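Local coordinates for protein sarcosine oxidase (PDB 1Y56) that is the beta subunit of an L-proline dehydrogenase, a flavoenzyme that binds FAD and FMN and probably oxidises L-proline, at residues B[87-93]-B[133-139]; B[125-129]-B[237-242]; B[224-228]-B[274-280]. All coordinates share one frame; numbering follows the deposited sequence.

Contact 1: B[87-93]-B[133-139]; sequences YLFLLYD and EVIAASW
F89 and S138 face each other as a hydrogen-bonded pair of antiparallel strands. F89 N gives a bond of 2.8 Å to S138 O, and S138 N returns one to F89 O; both donors lie in the carbonyl plane. L88 with W139 and L90 with A137 are the non-hydrogen-bonded pairs next to it. L91 marks a classic beta bulge: A136 O accepts from L91 N, while I135 N donates to L91 O at 2.8 Å.

Along L91, CB sits 3.3 Å from A136 O. The first torsion (chi1 -73°) sets L91 CG beside the backbone N, 4.2 Å from A136 O. L91 CD2 ends 4.1 Å from A136 CB and 4.0 Å from S138 N. F100 of helix 94-109 lies on this face too.

On the other face L88 CD1 meets W139 CE3 obliquely at 3.4 Å. Beyond the bulge, the edge of the Y92 ring turns to E133 O, with CD1 3.2 Å from it, while Y92 OH bonds to S244. Within the eight-stranded mixed sheet, four backbone bonds fix the register and satisfy the buried N and O atoms of F89, L91 and S138. The apolar contacts on both faces need no polar pairing.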
loop_
_atom_site.group_PDB
_atom_site.type_symbol
_atom_site.label_atom_id
_atom_site.label_comp_id
_atom_site.label_asym_id
_atom_site.label_seq_id
_atom_site.Cartn_x
_atom_site.Cartn_y
_atom_site.Cartn_z
ATOM N N TYR B 87 -32.696 -52.675 -7.966
ATOM C CA TYR B 87 -33.272 -51.432 -7.449
ATOM C C TYR B 87 -34.482 -51.843 -6.656
ATOM O O TYR B 87 -35.245 -52.701 -7.084
ATOM C CB TYR B 87 -33.787 -50.570 -8.582
ATOM C CG TYR B 87 -33.111 -49.243 -8.850
ATOM C CD1 TYR B 87 -33.808 -48.055 -8.671
ATOM C CD2 TYR B 87 -31.812 -49.176 -9.360
ATOM C CE1 TYR B 87 -33.227 -46.828 -8.959
ATOM C CE2 TYR B 87 -31.212 -47.943 -9.656
ATOM C CZ TYR B 87 -31.930 -46.777 -9.456
ATOM O OH TYR B 87 -31.373 -45.554 -9.741
ATOM N N LEU B 88 -34.686 -51.196 -5.521
ATOM C CA LEU B 88 -35.729 -51.576 -4.592
ATOM C C LEU B 88 -36.577 -50.362 -4.224
ATOM O O LEU B 88 -36.134 -49.494 -3.476
ATOM C CB LEU B 88 -35.065 -52.150 -3.353
ATOM C CG LEU B 88 -35.901 -52.951 -2.383
ATOM C CD1 LEU B 88 -36.323 -54.269 -3.029
ATOM C CD2 LEU B 88 -35.065 -53.190 -1.146
ATOM N N PHE B 89 -37.786 -50.285 -4.768
ATOM C CA PHE B 89 -38.701 -49.200 -4.438
ATOM C C PHE B 89 -39.562 -49.606 -3.251
ATOM O O PHE B 89 -40.399 -50.496 -3.381
ATOM C CB PHE B 89 -39.603 -48.900 -5.626
ATOM C CG PHE B 89 -38.924 -48.170 -6.754
ATOM C CD1 PHE B 89 -39.011 -46.783 -6.857
ATOM C CD2 PHE B 89 -38.231 -48.870 -7.748
ATOM C CE1 PHE B 89 -38.405 -46.111 -7.916
ATOM C CE2 PHE B 89 -37.625 -48.199 -8.805
ATOM C CZ PHE B 89 -37.711 -46.828 -8.892
ATOM N N LEU B 90 -39.369 -48.974 -2.097
ATOM C CA LEU B 90 -40.204 -49.297 -0.933
ATOM C C LEU B 90 -41.580 -48.642 -1.010
ATOM O O LEU B 90 -41.680 -47.451 -1.263
ATOM C CB LEU B 90 -39.530 -48.874 0.372
ATOM C CG LEU B 90 -38.109 -49.341 0.660
ATOM C CD1 LEU B 90 -37.570 -48.601 1.869
ATOM C CD2 LEU B 90 -38.081 -50.849 0.848
ATOM N N LEU B 91 -42.631 -49.422 -0.770
ATOM C CA LEU B 91 -44.011 -48.927 -0.795
ATOM C C LEU B 91 -44.656 -48.999 0.591
ATOM O O LEU B 91 -44.390 -49.916 1.365
ATOM C CB LEU B 91 -44.835 -49.733 -1.796
ATOM C CG LEU B 91 -44.686 -49.601 -3.317
ATOM C CD1 LEU B 91 -43.450 -48.861 -3.814
ATOM C CD2 LEU B 91 -44.732 -50.993 -3.921
ATOM N N TYR B 92 -45.522 -48.033 0.890
ATOM C CA TYR B 92 -46.103 -47.906 2.239
ATOM C C TYR B 92 -47.619 -47.846 2.310
ATOM O O TYR B 92 -48.167 -47.973 3.399
ATOM C CB TYR B 92 -45.551 -46.678 2.955
ATOM C CG TYR B 92 -44.059 -46.603 2.952
ATOM C CD1 TYR B 92 -43.326 -47.049 4.041
ATOM C CD2 TYR B 92 -43.372 -46.085 1.854
ATOM C CE1 TYR B 92 -41.942 -46.976 4.047
ATOM C CE2 TYR B 92 -41.996 -46.009 1.849
ATOM C CZ TYR B 92 -41.287 -46.451 2.949
ATOM O OH TYR B 92 -39.922 -46.378 2.948
ATOM N N ASP B 93 -48.291 -47.629 1.181
ATOM C CA ASP B 93 -49.759 -47.595 1.165
ATOM C C ASP B 93 -50.401 -48.050 -0.154
ATOM O O ASP B 93 -49.725 -48.200 -1.179
ATOM C CB ASP B 93 -50.301 -46.229 1.617
ATOM C CG ASP B 93 -49.694 -45.067 0.848
ATOM O OD1 ASP B 93 -49.120 -44.157 1.495
ATOM O OD2 ASP B 93 -49.787 -45.061 -0.402
ATOM N N GLU B 133 -43.141 -50.394 8.464
ATOM C CA GLU B 133 -44.273 -49.746 7.783
ATOM C C GLU B 133 -44.280 -49.885 6.262
ATOM O O GLU B 133 -45.106 -49.272 5.583
ATOM C CB GLU B 133 -44.437 -48.291 8.217
ATOM C CG GLU B 133 -43.180 -47.450 8.135
ATOM C CD GLU B 133 -43.330 -46.095 8.829
ATOM O OE1 GLU B 133 -42.308 -45.600 9.375
ATOM O OE2 GLU B 133 -44.457 -45.521 8.828
ATOM N N VAL B 134 -43.363 -50.703 5.748
ATOM C CA VAL B 134 -43.314 -51.064 4.333
ATOM C C VAL B 134 -44.331 -52.166 4.085
ATOM O O VAL B 134 -44.353 -53.159 4.801
ATOM C CB VAL B 134 -41.934 -51.607 3.950
ATOM C CG1 VAL B 134 -41.824 -51.764 2.439
ATOM C CG2 VAL B 134 -40.833 -50.705 4.497
ATOM N N ILE B 135 -45.174 -51.998 3.073
ATOM C CA ILE B 135 -46.256 -52.967 2.838
ATOM C C ILE B 135 -46.014 -53.829 1.588
ATOM O O ILE B 135 -46.500 -54.961 1.486
ATOM C CB ILE B 135 -47.675 -52.299 2.844
ATOM C CG1 ILE B 135 -47.939 -51.509 1.554
ATOM C CG2 ILE B 135 -47.878 -51.446 4.128
ATOM C CD1 ILE B 135 -49.414 -51.216 1.321
ATOM N N ALA B 136 -45.252 -53.281 0.653
ATOM C CA ALA B 136 -44.725 -54.042 -0.456
ATOM C C ALA B 136 -43.488 -53.311 -0.954
ATOM O O ALA B 136 -43.143 -52.239 -0.448
ATOM C CB ALA B 136 -45.765 -54.178 -1.555
ATOM N N ALA B 137 -42.800 -53.895 -1.927
ATOM C CA ALA B 137 -41.689 -53.204 -2.558
ATOM C C ALA B 137 -41.641 -53.606 -3.999
ATOM O O ALA B 137 -41.992 -54.733 -4.345
ATOM C CB ALA B 137 -40.381 -53.541 -1.872
ATOM N N SER B 138 -41.222 -52.676 -4.842
ATOM C CA SER B 138 -41.007 -52.971 -6.239
ATOM C C SER B 138 -39.550 -53.381 -6.401
ATOM O O SER B 138 -38.635 -52.639 -6.013
ATOM C CB SER B 138 -41.312 -51.756 -7.091
ATOM O OG SER B 138 -41.223 -52.093 -8.448
ATOM N N TRP B 139 -39.341 -54.565 -6.968
ATOM C CA TRP B 139 -38.015 -55.150 -7.066
ATOM C C TRP B 139 -37.706 -55.585 -8.484
ATOM O O TRP B 139 -38.501 -56.279 -9.097
ATOM C CB TRP B 139 -37.927 -56.347 -6.117
ATOM C CG TRP B 139 -36.720 -57.212 -6.314
ATOM C CD1 TRP B 139 -36.708 -58.494 -6.758
ATOM C CD2 TRP B 139 -35.354 -56.859 -6.069
ATOM N NE1 TRP B 139 -35.422 -58.973 -6.809
ATOM C CE2 TRP B 139 -34.569 -57.988 -6.392
ATOM C CE3 TRP B 139 -34.716 -55.703 -5.609
ATOM C CZ2 TRP B 139 -33.171 -57.995 -6.271
ATOM C CZ3 TRP B 139 -33.319 -55.711 -5.491
ATOM C CH2 TRP B 139 -32.568 -56.848 -5.820
#

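Contact 2: B[125-129]-B[237-242]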
loop_
_atom_site.group_PDB
_atom_site.type_symbol
_atom_site.label_atom_id
_atom_site.label_comp_id
_atom_site.label_asym_id
_atom_site.label_seq_id
_atom_site.Cartn_x
_atom_site.Cartn_y
_atom_site.Cartn_z
ATOM N N ILE B 125 -32.910 -59.391 0.857
ATOM C CA ILE B 125 -32.095 -58.358 0.217
ATOM C C ILE B 125 -32.039 -57.253 1.266
ATOM O O ILE B 125 -33.052 -56.983 1.903
ATOM C CB ILE B 125 -32.821 -57.776 -1.013
ATOM C CG1 ILE B 125 -33.643 -58.853 -1.737
ATOM C CG2 ILE B 125 -31.832 -57.107 -1.939
ATOM C CD1 ILE B 125 -34.585 -58.324 -2.804
ATOM N N VAL B 126 -30.902 -56.609 1.484
ATOM C CA VAL B 126 -30.860 -55.511 2.498
ATOM C C VAL B 126 -31.414 -55.885 3.900
ATOM O O VAL B 126 -32.462 -55.392 4.313
ATOM C CB VAL B 126 -31.585 -54.200 2.025
ATOM C CG1 VAL B 126 -31.019 -52.997 2.758
ATOM C CG2 VAL B 126 -31.449 -53.994 0.533
ATOM N N PRO B 127 -30.699 -56.752 4.636
ATOM C CA PRO B 127 -31.166 -57.143 5.968
ATOM C C PRO B 127 -31.421 -55.999 6.952
ATOM O O PRO B 127 -32.257 -56.155 7.836
ATOM C CB PRO B 127 -30.044 -58.047 6.480
ATOM C CG PRO B 127 -29.386 -58.559 5.251
ATOM C CD PRO B 127 -29.441 -57.438 4.277
ATOM N N LEU B 128 -30.730 -54.867 6.796
ATOM C CA LEU B 128 -30.843 -53.730 7.749
ATOM C C LEU B 128 -32.035 -52.788 7.530
ATOM O O LEU B 128 -32.234 -51.836 8.300
ATOM C CB LEU B 128 -29.559 -52.905 7.778
ATOM C CG LEU B 128 -28.318 -53.518 8.414
ATOM C CD1 LEU B 128 -27.177 -52.540 8.329
ATOM C CD2 LEU B 128 -28.601 -53.864 9.840
ATOM N N LEU B 129 -32.806 -53.051 6.476
ATOM C CA LEU B 129 -34.041 -52.338 6.196
ATOM C C LEU B 129 -35.013 -52.420 7.367
ATOM O O LEU B 129 -35.267 -53.516 7.875
ATOM C CB LEU B 129 -34.693 -52.981 4.989
ATOM C CG LEU B 129 -35.231 -52.083 3.893
ATOM C CD1 LEU B 129 -34.262 -50.957 3.602
ATOM C CD2 LEU B 129 -35.445 -52.942 2.658
ATOM N N THR B 237 -23.200 -54.719 2.477
ATOM C CA THR B 237 -24.208 -54.392 3.477
ATOM C C THR B 237 -25.465 -53.833 2.810
ATOM O O THR B 237 -26.563 -54.276 3.123
ATOM C CB THR B 237 -23.660 -53.430 4.551
ATOM O OG1 THR B 237 -22.659 -54.106 5.322
ATOM C CG2 THR B 237 -24.773 -52.943 5.487
ATOM N N ILE B 238 -25.317 -52.868 1.900
ATOM C CA ILE B 238 -26.465 -52.383 1.121
ATOM C C ILE B 238 -26.180 -52.532 -0.363
ATOM O O ILE B 238 -25.482 -51.709 -0.949
ATOM C CB ILE B 238 -26.840 -50.904 1.404
ATOM C CG1 ILE B 238 -26.822 -50.590 2.903
ATOM C CG2 ILE B 238 -28.200 -50.584 0.787
ATOM C CD1 ILE B 238 -27.032 -49.106 3.206
ATOM N N ASN B 239 -26.739 -53.564 -0.982
ATOM C CA ASN B 239 -26.399 -53.850 -2.369
ATOM C C ASN B 239 -27.224 -53.155 -3.428
ATOM O O ASN B 239 -26.664 -52.497 -4.289
ATOM C CB ASN B 239 -26.308 -55.344 -2.601
ATOM C CG ASN B 239 -25.158 -55.950 -1.850
ATOM O OD1 ASN B 239 -25.353 -56.756 -0.953
ATOM N ND2 ASN B 239 -23.943 -55.528 -2.183
ATOM N N PRO B 240 -28.554 -53.263 -3.359
ATOM C CA PRO B 240 -29.318 -52.567 -4.388
ATOM C C PRO B 240 -29.427 -51.076 -4.077
ATOM O O PRO B 240 -29.111 -50.639 -2.953
ATOM C CB PRO B 240 -30.699 -53.205 -4.277
ATOM C CG PRO B 240 -30.809 -53.587 -2.834
ATOM C CD PRO B 240 -29.426 -53.947 -2.382
ATOM N N MET B 241 -29.854 -50.303 -5.070
ATOM C CA MET B 241 -30.287 -48.939 -4.843
ATOM C C MET B 241 -31.649 -49.025 -4.143
ATOM O O MET B 241 -32.584 -49.604 -4.681
ATOM C CB MET B 241 -30.421 -48.243 -6.184
ATOM C CG MET B 241 -30.600 -46.752 -6.115
ATOM S SD MET B 241 -29.049 -45.874 -5.861
ATOM C CE MET B 241 -29.369 -45.241 -4.241
ATOM N N VAL B 242 -31.761 -48.506 -2.928
ATOM C CA VAL B 242 -33.071 -48.474 -2.273
ATOM C C VAL B 242 -33.708 -47.085 -2.405
ATOM O O VAL B 242 -33.076 -46.063 -2.100
ATOM C CB VAL B 242 -33.084 -49.082 -0.815
ATOM C CG1 VAL B 242 -31.697 -49.335 -0.298
ATOM C CG2 VAL B 242 -33.876 -48.238 0.143
HETATM O O HOH W 1 -28.665 -54.541 5.109
#
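I125 and V126 meet P240 where the chain leaves helix 119-124 and enters a type I beta turn, V126 to L129. The partner segment is the loop leading into strand 241-244 of the large mixed sheet.

I125 comes first. It is the first residue to leave helical geometry. The I125 and P240 side chains cross obliquely, with I125 CG2 3.8 Å from P240 CG. V126 follows and packs closer. Its CG2, anti to the carbonyl carbon, touches both CG and CD of the P240 ring, at 3.5 Å from CG. The other branch, CG1, lies anti to the backbone N (chi1 -155°) and reaches I238 CG2 at 4.2 Å. The two methyls of one valine thus serve two neighbours.

P127 CD comes no nearer than 4.4 Å to T237 O. CB of L128 is directed toward the second segment, and L128 CD1 lies 3.7 Å from T237 CG2. Another protein chain packs on both L128 and T237, so this end of the contact reaches a subunit interface. L129 N closes the turn on V126 O, and L129 CD1 approaches V242 CG2 at 4.4 Å. Strand 87-91 and I291 of helix 278-291 also pack around L129.

The polar link between the segments is a water. It accepts from L128 N at 2.7 Å and donates to T237 O at 2.9 Å.

Contact 3: B[224-228]-B[274-280]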
loop_
_atom_site.group_PDB
_atom_site.type_symbol
_atom_site.label_atom_id
_atom_site.label_comp_id
_atom_site.label_asym_id
_atom_site.label_seq_id
_atom_site.Cartn_x
_atom_site.Cartn_y
_atom_site.Cartn_z
ATOM N N LYS B 224 -30.017 -27.413 -8.463
ATOM C CA LYS B 224 -29.095 -27.928 -7.494
ATOM C C LYS B 224 -29.696 -29.118 -6.784
ATOM O O LYS B 224 -30.659 -28.974 -6.046
ATOM C CB LYS B 224 -28.726 -26.848 -6.490
ATOM C CG LYS B 224 -27.501 -27.206 -5.672
ATOM C CD LYS B 224 -26.884 -25.987 -5.014
ATOM C CE LYS B 224 -27.514 -25.671 -3.665
ATOM N NZ LYS B 224 -26.699 -24.623 -2.996
ATOM N N HIS B 225 -29.134 -30.299 -7.045
ATOM C CA HIS B 225 -29.376 -31.495 -6.218
ATOM C C HIS B 225 -28.137 -31.827 -5.388
ATOM O O HIS B 225 -27.040 -31.344 -5.693
ATOM C CB HIS B 225 -29.871 -32.676 -7.058
ATOM C CG HIS B 225 -31.331 -32.582 -7.396
ATOM N ND1 HIS B 225 -31.820 -31.715 -8.355
ATOM C CD2 HIS B 225 -32.414 -33.209 -6.870
ATOM C CE1 HIS B 225 -33.137 -31.829 -8.420
ATOM N NE2 HIS B 225 -33.522 -32.730 -7.532
ATOM N N GLN B 226 -28.315 -32.594 -4.320
ATOM C CA GLN B 226 -27.220 -32.849 -3.385
ATOM C C GLN B 226 -27.051 -34.319 -3.005
ATOM O O GLN B 226 -27.965 -35.135 -3.172
ATOM C CB GLN B 226 -27.369 -31.987 -2.127
ATOM C CG GLN B 226 -27.193 -30.482 -2.365
ATOM C CD GLN B 226 -27.257 -29.677 -1.080
ATOM O OE1 GLN B 226 -26.344 -29.735 -0.255
ATOM N NE2 GLN B 226 -28.340 -28.927 -0.896
ATOM N N ALA B 227 -25.869 -34.662 -2.505
ATOM C CA ALA B 227 -25.610 -36.019 -2.048
ATOM C C ALA B 227 -24.779 -36.038 -0.774
ATOM O O ALA B 227 -24.118 -35.056 -0.429
ATOM C CB ALA B 227 -24.956 -36.865 -3.155
ATOM N N VAL B 228 -24.842 -37.166 -0.075
ATOM C CA VAL B 228 -24.042 -37.406 1.118
ATOM C C VAL B 228 -23.227 -38.691 0.932
ATOM O O VAL B 228 -23.586 -39.558 0.138
ATOM C CB VAL B 228 -24.941 -37.474 2.373
ATOM C CG1 VAL B 228 -25.872 -38.670 2.306
ATOM C CG2 VAL B 228 -24.118 -37.482 3.646
ATOM N N LEU B 274 -23.126 -24.477 -6.969
ATOM C CA LEU B 274 -22.958 -25.743 -6.250
ATOM C C LEU B 274 -22.968 -25.431 -4.746
ATOM O O LEU B 274 -23.824 -24.654 -4.293
ATOM C CB LEU B 274 -21.730 -26.524 -6.723
ATOM C CG LEU B 274 -21.856 -27.260 -8.083
ATOM C CD1 LEU B 274 -23.312 -27.554 -8.465
ATOM C CD2 LEU B 274 -21.139 -26.570 -9.249
ATOM N N THR B 275 -22.052 -25.995 -3.966
ATOM C CA THR B 275 -22.014 -25.693 -2.503
ATOM C C THR B 275 -23.221 -26.242 -1.700
ATOM O O THR B 275 -24.363 -25.778 -1.834
ATOM C CB THR B 275 -21.755 -24.160 -2.130
ATOM O OG1 THR B 275 -22.956 -23.406 -2.275
ATOM C CG2 THR B 275 -20.633 -23.520 -2.988
ATOM N N PRO B 276 -22.960 -27.261 -0.875
ATOM C CA PRO B 276 -23.999 -27.919 -0.108
ATOM C C PRO B 276 -24.638 -27.035 0.962
ATOM O O PRO B 276 -24.090 -26.002 1.323
ATOM C CB PRO B 276 -23.264 -29.100 0.524
ATOM C CG PRO B 276 -21.841 -28.756 0.474
ATOM C CD PRO B 276 -21.641 -27.885 -0.686
ATOM N N THR B 277 -25.792 -27.455 1.466
ATOM C CA THR B 277 -26.530 -26.666 2.439
ATOM C C THR B 277 -26.788 -27.456 3.724
ATOM O O THR B 277 -26.998 -28.662 3.683
ATOM C CB THR B 277 -27.864 -26.142 1.829
ATOM O OG1 THR B 277 -28.873 -27.160 1.878
ATOM C CG2 THR B 277 -27.657 -25.712 0.381
ATOM N N TYR B 278 -26.792 -26.762 4.862
ATOM C CA TYR B 278 -27.157 -27.345 6.175
ATOM C C TYR B 278 -28.522 -28.031 6.217
ATOM O O TYR B 278 -28.687 -29.038 6.916
ATOM C CB TYR B 278 -27.099 -26.281 7.276
ATOM C CG TYR B 278 -27.619 -26.731 8.625
ATOM C CD1 TYR B 278 -26.887 -27.611 9.419
ATOM C CD2 TYR B 278 -28.850 -26.268 9.114
ATOM C CE1 TYR B 278 -27.368 -28.025 10.659
ATOM C CE2 TYR B 278 -29.334 -26.667 10.354
ATOM C CZ TYR B 278 -28.586 -27.544 11.122
ATOM O OH TYR B 278 -29.055 -27.950 12.350
ATOM N N GLU B 279 -29.451 -27.593 5.322
ATOM C CA GLU B 279 -30.849 -27.968 5.435
ATOM C C GLU B 279 -30.909 -29.399 4.833
ATOM O O GLU B 279 -31.566 -30.298 5.389
ATOM C CB GLU B 279 -31.755 -27.054 4.578
ATOM C CG GLU B 279 -31.171 -25.621 4.373
ATOM C CD GLU B 279 -31.281 -24.815 5.666
ATOM O OE1 GLU B 279 -30.323 -24.844 6.487
ATOM O OE2 GLU B 279 -32.352 -24.178 5.898
ATOM N N PHE B 280 -30.199 -29.575 3.704
ATOM C CA PHE B 280 -30.002 -30.891 3.112
ATOM C C PHE B 280 -29.361 -31.856 4.087
ATOM O O PHE B 280 -29.771 -33.010 4.148
ATOM C CB PHE B 280 -29.161 -30.836 1.838
ATOM C CG PHE B 280 -28.687 -32.181 1.381
ATOM C CD1 PHE B 280 -29.567 -33.072 0.778
ATOM C CD2 PHE B 280 -27.367 -32.574 1.582
ATOM C CE1 PHE B 280 -29.140 -34.333 0.369
ATOM C CE2 PHE B 280 -26.931 -33.836 1.179
ATOM C CZ PHE B 280 -27.823 -34.716 0.571
#
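Q226 packs tightly against F280. Its CB stands over the centre of the F280 ring, 3.5 Å from the centroid and 3° off the ring normal, a CH-pi contact. The Q226 amide and the ring planes are 37° apart. The chain is extended beyond CG and takes the amide to T277. There Q226 OE1 accepts from T277 N at 2.9 Å, and Q226 NE2 gives a weak but straight bond of 3.3 Å to T277 OG1.

T277 is the N-cap of helix 278-291, and its OG1 also accepts a weak bond from F280 N. A strand side chain thus grips the cap of a helix lying beside strand 221-230. A227 on that strand is in the neighbourhood of the FAD, and L274 in that of the FMN.

The solvent side is at T275, which is exposed and touches the strand only at the rim. K224 itself is buried and well bonded. It bends at chi3 (87°) and brings NZ to T275 O at 2.9 Å and to L274 O at 3.2 Å. D273 forms a salt bridge with NZ. A methionine here would probably leave the carbonyls of L274 and T275 without this donor and D273 without its charged mate. Another protein chain packs on T275 and P276.

From the N terminus, strand 87-91 comes first. Contact 1 joins it to 133-139 and closes a loop that is largely helical, containing helices 94-109 and 119-124. Segment 125-129 leaves that loop before it closes and reaches 237-242, so contacts 1 and 2 cross. They also touch: L88 N probably bonds to M241 O at 2.8 Å, and W139 packs on I125. Segment 224-228 lies inside the loop of contact 2, but its partner 274-280 lies beyond 242, so contacts 2 and 3 cross as well. Contact 3 follows contact 1 in series, with centres 26 Å apart. All three reach the same mixed sheet. Contact 1 lies near the FAD through Y87, and contact 3 near both flavins.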